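Local atomic coordinates of ribokinase (Cryptococcus neoformans var. grubii serotype A, PDB entry 6CW5), a protein that probably catalyses the magnesium-dependent transfer of a phosphoryl group from ATP to the O-5 of D-ribose, giving D-ribose 5-phosphate and ADP. Residues G112-V117 against V273-G278; I244-A249 against D281-Y286. All coordinates share one frame; numbering follows the deposited sequence.

In the fold
The neighbouring pieces 273-278 and 281-286 of ribokinase face different parts of the fold, one the lid and the other the nucleotide strand. From the N terminus, the chain alternates between the large sheet and the four-stranded lid sheet before laying down the outermost strand 115-119, which carries the first half of contact 1. Later, strand 242-246 of the large sheet supplies the first half of contact 2. The loop 273-278 then returns to the lid, closing contact 1, and helix 279-292 follows almost at once and closes contact 2. The two closures cross, because their segments alternate along the chain, and their centres lie about 14 Å apart.

Contact 1. Residues G112-V117 against V273-G278; sequences GENSIV and VKDTTG
N114 and T277 make the closest backbone approach, their CA atoms 8.6 Å apart, so the turn into strand 115-119 and the irregular loop 273-278 meet through side-chain ends alone. With CG anti to the carbonyl carbon (chi1 -63°), N114 swings its amide toward the loop. There the amide end reaches one oxygen of the D275 carboxylate and the hydroxyl of T277 at van der Waals range, its plane tilted 39° from that of the carboxylate. The T277 side chain runs at about a right angle to that of N114.

The loop is shaped from within by an Asx turn: the backbone N of T277 donates to D275 OD2 over 2.8 Å, bending to 140° at the hydrogen and arriving from above the carboxylate plane. The bond ties the D275 carboxylate to the backbone at T277, just before G278, the N-cap of helix 279-292. The sequence TTGAGD, entered here, is the glycine-rich signature of PfkB kinases that leads into the anion hole, and both D275 and T277 are probably potassium ligands. T277 also lies near the presumed ribose residues D24 and N54, and beside a bound glycerol. Farther along the strand, I116 points the same way but stays more distant, its CD1 5.2 Å from T277 OG1, while F26 of strand 22-29 touches both D275 and T277.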
ATOM      1  N   GLY A 112     -32.383 -10.177  14.846  1.00 49.38           N
ATOM      2  CA  GLY A 112     -31.888  -9.449  13.699  1.00 54.75           C
ATOM      3  C   GLY A 112     -30.515  -9.927  13.287  1.00 54.44           C
ATOM      4  O   GLY A 112     -29.850 -10.699  13.990  1.00 45.69           O
ATOM      5  N   GLU A 113     -30.119  -9.482  12.100  1.00 52.72           N
ATOM      6  CA  GLU A 113     -28.722  -9.552  11.729  1.00 51.98           C
ATOM      7  C   GLU A 113     -27.923  -8.677  12.683  1.00 45.62           C
ATOM      8  O   GLU A 113     -28.427  -7.688  13.221  1.00 54.70           O
ATOM      9  CB  GLU A 113     -28.524  -9.083  10.285  1.00 49.24           C
ATOM     10  N   ASN A 114     -26.678  -9.063  12.912  1.00 33.93           N
ATOM     11  CA  ASN A 114     -25.768  -8.246  13.688  1.00 32.66           C
ATOM     12  C   ASN A 114     -25.264  -7.088  12.832  1.00 35.77           C
ATOM     13  O   ASN A 114     -25.418  -7.082  11.608  1.00 31.53           O
ATOM     14  CB  ASN A 114     -24.611  -9.096  14.204  1.00 37.22           C
ATOM     15  CG  ASN A 114     -25.077 -10.200  15.156  1.00 40.22           C
ATOM     16  OD1 ASN A 114     -24.283 -11.037  15.583  1.00 48.85           O
ATOM     17  ND2 ASN A 114     -26.360 -10.202  15.479  1.00 40.54           N
ATOM     18  N   SER A 115     -24.689  -6.084  13.496  1.00 27.56           N
ATOM     19  CA  SER A 115     -24.080  -4.932  12.838  1.00 24.72           C
ATOM     20  C   SER A 115     -22.710  -4.710  13.445  1.00 26.42           C
ATOM     21  O   SER A 115     -22.560  -4.798  14.667  1.00 22.49           O
ATOM     22  CB  SER A 115     -24.904  -3.662  13.041  1.00 25.80           C
ATOM     23  OG  SER A 115     -26.168  -3.784  12.428  1.00 33.26           O
ATOM     24  N   ILE A 116     -21.727  -4.383  12.604  1.00 22.08           N
ATOM     25  CA  ILE A 116     -20.340  -4.297  13.045  1.00 19.19           C
ATOM     26  C   ILE A 116     -19.775  -2.925  12.715  1.00 22.71           C
ATOM     27  O   ILE A 116     -19.928  -2.430  11.592  1.00 26.26           O
ATOM     28  CB  ILE A 116     -19.484  -5.414  12.405  1.00 21.63           C
ATOM     29  CG1 ILE A 116     -20.072  -6.782  12.822  1.00 24.10           C
ATOM     30  CG2 ILE A 116     -18.031  -5.297  12.846  1.00 24.01           C
ATOM     31  CD1 ILE A 116     -19.308  -7.996  12.243  1.00 30.18           C
ATOM     32  N   VAL A 117     -19.128  -2.318  13.695  1.00 21.19           N
ATOM     33  CA  VAL A 117     -18.333  -1.107  13.508  1.00 19.48           C
ATOM     34  C   VAL A 117     -16.882  -1.480  13.745  1.00 23.32           C
ATOM     35  O   VAL A 117     -16.538  -1.971  14.822  1.00 21.92           O
ATOM     36  CB  VAL A 117     -18.757   0.006  14.462  1.00 23.34           C
ATOM     37  CG1 VAL A 117     -17.738   1.148  14.392  1.00 21.46           C
ATOM     38  CG2 VAL A 117     -20.202   0.497  14.096  1.00 26.05           C
ATOM     39  N   VAL A 273     -28.427 -23.000  15.892  1.00 84.07           N
ATOM     40  CA  VAL A 273     -27.572 -21.934  15.378  1.00 82.00           C
ATOM     41  C   VAL A 273     -27.389 -20.885  16.464  1.00 90.00           C
ATOM     42  O   VAL A 273     -28.360 -20.274  16.929  1.00 98.41           O
ATOM     43  CB  VAL A 273     -28.168 -21.328  14.101  1.00 74.72           C
ATOM     44  N   LYS A 274     -26.141 -20.676  16.883  1.00 86.78           N
ATOM     45  CA  LYS A 274     -25.839 -19.719  17.940  1.00 88.68           C
ATOM     46  C   LYS A 274     -25.363 -18.390  17.360  1.00 88.73           C
ATOM     47  O   LYS A 274     -26.068 -17.379  17.454  1.00 87.02           O
ATOM     48  CB  LYS A 274     -24.793 -20.295  18.897  1.00 87.15           C
ATOM     49  N   ASP A 275     -24.173 -18.379  16.756  1.00 84.16           N
ATOM     50  CA  ASP A 275     -23.587 -17.148  16.244  1.00 81.87           C
ATOM     51  C   ASP A 275     -22.793 -17.436  14.981  1.00 79.32           C
ATOM     52  O   ASP A 275     -21.909 -18.299  14.976  1.00 79.13           O
ATOM     53  CB  ASP A 275     -22.684 -16.486  17.292  1.00 84.57           C
ATOM     54  CG  ASP A 275     -22.223 -15.102  16.872  1.00 84.29           C
ATOM     55  OD1 ASP A 275     -22.859 -14.092  17.273  1.00 86.25           O
ATOM     56  OD2 ASP A 275     -21.226 -15.034  16.130  1.00 76.31           O
ATOM     57  N   THR A 276     -23.102 -16.705  13.918  1.00 77.56           N
ATOM     58  CA  THR A 276     -22.468 -16.918  12.629  1.00 73.91           C
ATOM     59  C   THR A 276     -21.301 -15.972  12.384  1.00 69.41           C
ATOM     60  O   THR A 276     -20.740 -15.983  11.286  1.00 67.44           O
ATOM     61  CB  THR A 276     -23.500 -16.790  11.501  1.00 70.59           C
ATOM     62  OG1 THR A 276     -24.113 -15.493  11.549  1.00 70.76           O
ATOM     63  CG2 THR A 276     -24.580 -17.854  11.649  1.00 69.05           C
ATOM     64  N   THR A 277     -20.929 -15.145  13.362  1.00 64.12           N
ATOM     65  CA  THR A 277     -19.730 -14.334  13.190  1.00 63.39           C
ATOM     66  C   THR A 277     -18.544 -15.256  12.950  1.00 62.91           C
ATOM     67  O   THR A 277     -18.344 -16.233  13.680  1.00 64.99           O
ATOM     68  CB  THR A 277     -19.471 -13.445  14.413  1.00 65.29           C
ATOM     69  OG1 THR A 277     -20.542 -12.500  14.569  1.00 64.98           O
ATOM     70  CG2 THR A 277     -18.147 -12.696  14.271  1.00 65.17           C
ATOM     71  N   GLY A 278     -17.783 -14.966  11.900  1.00 60.67           N
ATOM     72  CA  GLY A 278     -16.668 -15.809  11.527  1.00 58.41           C
ATOM     73  C   GLY A 278     -17.023 -17.149  10.917  1.00 52.68           C
ATOM     74  O   GLY A 278     -16.106 -17.896  10.562  1.00 52.83           O
TER

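Contact 2. Residues I244-A249 against D281-Y286; sequences ICTLGA and DCFAGY
F283 reaches from helix 279-292 across to strand 242-246 and meets I244 and T246, which lie two residues apart and so point to the same side of the strand. F283 CA lies 9.0 Å from T246 CA, and the ring spans the gap. CG of F283 stands anti to the backbone N (chi1 -179°), which turns the ring toward the strand. The tight part is at I244, whose CG2 comes to 3.5 Å from F283 CE2 and 3.8 Å from F283 CZ, at an oblique angle to the ring. T246 is looser: its CG2 lies over one face, 4.1 Å above the plane and offset toward the rim. The threonine's methyl and hydroxyl part company, with CG2 toward the ring, while OG1 makes a weak hydrogen bond to V194 O. I252 and C304 also touch the F283 side chain, continuing the buried layer toward strand 252-255 and helix 297-311.

Past T246 the chain no longer touches the helix; L247 is still buried, but G248 and A249 reach the solvent side. T246, G248, N195 and G251 contact ADP in a crystal structure of this protein, although none is bound to this chain. Near the helix start D281, the likely proton acceptor, makes a salt bridge to K51 and a hydrogen bond to N54 through OD2, and a hydrogen bond to Q55 through OD1. The contact across the two segments is apolar, so its hold is van der Waals packing without directional bonds; polar residues probably serving nucleotide and sugar lie beyond it.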
ATOM      1  N   ILE A 244     -16.374 -18.546  -5.372  1.00 23.67           N
ATOM      2  CA  ILE A 244     -17.190 -19.255  -4.389  1.00 25.08           C
ATOM      3  C   ILE A 244     -18.190 -18.234  -3.874  1.00 22.04           C
ATOM      4  O   ILE A 244     -17.783 -17.176  -3.383  1.00 23.35           O
ATOM      5  CB  ILE A 244     -16.354 -19.784  -3.212  1.00 31.00           C
ATOM      6  CG1 ILE A 244     -15.231 -20.734  -3.662  1.00 28.72           C
ATOM      7  CG2 ILE A 244     -17.270 -20.481  -2.204  1.00 33.99           C
ATOM      8  CD1 ILE A 244     -15.700 -21.964  -4.356  1.00 26.83           C
ATOM      9  N   CYS A 245     -19.481 -18.512  -4.008  1.00 25.47           N
ATOM     10  CA  CYS A 245     -20.507 -17.624  -3.460  1.00 24.73           C
ATOM     11  C   CYS A 245     -21.279 -18.383  -2.384  1.00 23.40           C
ATOM     12  O   CYS A 245     -22.003 -19.338  -2.692  1.00 28.31           O
ATOM     13  CB  CYS A 245     -21.453 -17.108  -4.554  1.00 22.29           C
ATOM     14  SG  CYS A 245     -22.647 -15.917  -3.886  1.00 24.97           S
ATOM     15  N   THR A 246     -21.113 -17.983  -1.125  1.00 26.07           N
ATOM     16  CA  THR A 246     -21.879 -18.600  -0.057  1.00 25.98           C
ATOM     17  C   THR A 246     -23.292 -18.029  -0.070  1.00 35.06           C
ATOM     18  O   THR A 246     -23.493 -16.841  -0.339  1.00 29.25           O
ATOM     19  CB  THR A 246     -21.205 -18.379   1.303  1.00 31.62           C
ATOM     20  OG1 THR A 246     -21.133 -16.980   1.585  1.00 30.79           O
ATOM     21  CG2 THR A 246     -19.780 -18.915   1.262  1.00 31.47           C
ATOM     22  N   LEU A 247     -24.279 -18.896   0.154  1.00 28.64           N
ATOM     23  CA  LEU A 247     -25.673 -18.484   0.213  1.00 28.94           C
ATOM     24  C   LEU A 247     -26.270 -18.797   1.579  1.00 33.83           C
ATOM     25  O   LEU A 247     -27.440 -19.160   1.674  1.00 41.25           O
ATOM     26  CB  LEU A 247     -26.498 -19.149  -0.892  1.00 27.23           C
ATOM     27  CG  LEU A 247     -25.981 -19.135  -2.346  1.00 30.74           C
ATOM     28  CD1 LEU A 247     -26.841 -20.037  -3.267  1.00 30.25           C
ATOM     29  CD2 LEU A 247     -25.889 -17.709  -2.904  1.00 29.53           C
ATOM     30  N   GLY A 248     -25.473 -18.679   2.642  1.00 47.72           N
ATOM     31  CA  GLY A 248     -25.984 -18.914   3.992  1.00 48.43           C
ATOM     32  C   GLY A 248     -26.462 -20.350   4.171  1.00 54.53           C
ATOM     33  O   GLY A 248     -25.829 -21.313   3.719  1.00 57.82           O
ATOM     34  N   ALA A 249     -27.606 -20.503   4.834  1.00 42.85           N
ATOM     35  CA  ALA A 249     -28.173 -21.837   5.007  1.00 48.44           C
ATOM     36  C   ALA A 249     -28.588 -22.465   3.682  1.00 53.17           C
ATOM     37  O   ALA A 249     -28.763 -23.686   3.618  1.00 59.46           O
ATOM     38  CB  ALA A 249     -29.373 -21.790   5.964  1.00 51.86           C
ATOM     39  N   ASP A 281     -15.643 -16.732   7.806  1.00 35.55           N
ATOM     40  CA  ASP A 281     -14.191 -16.833   7.960  1.00 34.18           C
ATOM     41  C   ASP A 281     -13.759 -18.283   8.137  1.00 37.67           C
ATOM     42  O   ASP A 281     -12.747 -18.715   7.572  1.00 31.47           O
ATOM     43  CB  ASP A 281     -13.727 -15.993   9.152  1.00 32.77           C
ATOM     44  CG  ASP A 281     -13.939 -14.511   8.923  1.00 33.31           C
ATOM     45  OD1 ASP A 281     -14.005 -14.109   7.745  1.00 33.63           O
ATOM     46  OD2 ASP A 281     -14.056 -13.757   9.894  1.00 35.32           O
ATOM     47  N   CYS A 282     -14.509 -19.043   8.933  1.00 31.36           N
ATOM     48  CA  CYS A 282     -14.252 -20.475   9.037  1.00 34.76           C
ATOM     49  C   CYS A 282     -14.250 -21.123   7.659  1.00 36.16           C
ATOM     50  O   CYS A 282     -13.305 -21.825   7.284  1.00 32.69           O
ATOM     51  CB  CYS A 282     -15.300 -21.124   9.934  1.00 40.49           C
ATOM     52  SG  CYS A 282     -14.980 -22.859  10.229  1.00 47.79           S
ATOM     53  N   PHE A 283     -15.303 -20.879   6.880  1.00 28.40           N
ATOM     54  CA  PHE A 283     -15.372 -21.456   5.544  1.00 29.43           C
ATOM     55  C   PHE A 283     -14.130 -21.114   4.723  1.00 28.43           C
ATOM     56  O   PHE A 283     -13.512 -21.994   4.110  1.00 28.52           O
ATOM     57  CB  PHE A 283     -16.643 -20.976   4.837  1.00 30.71           C
ATOM     58  CG  PHE A 283     -16.807 -21.549   3.467  1.00 35.01           C
ATOM     59  CD1 PHE A 283     -17.461 -22.753   3.291  1.00 38.51           C
ATOM     60  CD2 PHE A 283     -16.300 -20.894   2.358  1.00 34.50           C
ATOM     61  CE1 PHE A 283     -17.607 -23.294   2.019  1.00 40.58           C
ATOM     62  CE2 PHE A 283     -16.433 -21.435   1.100  1.00 37.86           C
ATOM     63  CZ  PHE A 283     -17.096 -22.633   0.933  1.00 36.64           C
ATOM     64  N   ALA A 284     -13.730 -19.839   4.724  1.00 29.24           N
ATOM     65  CA  ALA A 284     -12.602 -19.413   3.899  1.00 28.99           C
ATOM     66  C   ALA A 284     -11.317 -20.144   4.276  1.00 31.07           C
ATOM     67  O   ALA A 284     -10.568 -20.603   3.406  1.00 30.23           O
ATOM     68  CB  ALA A 284     -12.404 -17.903   4.035  1.00 25.60           C
ATOM     69  N   GLY A 285     -11.014 -20.224   5.573  1.00 34.08           N
ATOM     70  CA  GLY A 285      -9.805 -20.923   5.981  1.00 27.23           C
ATOM     71  C   GLY A 285      -9.846 -22.416   5.674  1.00 28.56           C
ATOM     72  O   GLY A 285      -8.855 -22.995   5.225  1.00 30.76           O
ATOM     73  N   TYR A 286     -10.993 -23.064   5.908  1.00 28.21           N
ATOM     74  CA  TYR A 286     -11.114 -24.469   5.528  1.00 26.53           C
ATOM     75  C   TYR A 286     -11.024 -24.652   4.016  1.00 33.73           C
ATOM     76  O   TYR A 286     -10.472 -25.658   3.552  1.00 29.55           O
ATOM     77  CB  TYR A 286     -12.425 -25.070   6.059  1.00 31.72           C
ATOM     78  CG  TYR A 286     -12.210 -25.839   7.343  1.00 35.82           C
ATOM     79  CD1 TYR A 286     -12.053 -27.226   7.324  1.00 34.43           C
ATOM     80  CD2 TYR A 286     -12.106 -25.173   8.568  1.00 33.90           C
ATOM     81  CE1 TYR A 286     -11.819 -27.939   8.500  1.00 36.29           C
ATOM     82  CE2 TYR A 286     -11.872 -25.880   9.756  1.00 41.45           C
ATOM     83  CZ  TYR A 286     -11.731 -27.262   9.707  1.00 42.52           C
ATOM     84  OH  TYR A 286     -11.490 -27.982  10.855  1.00 48.30           O
TER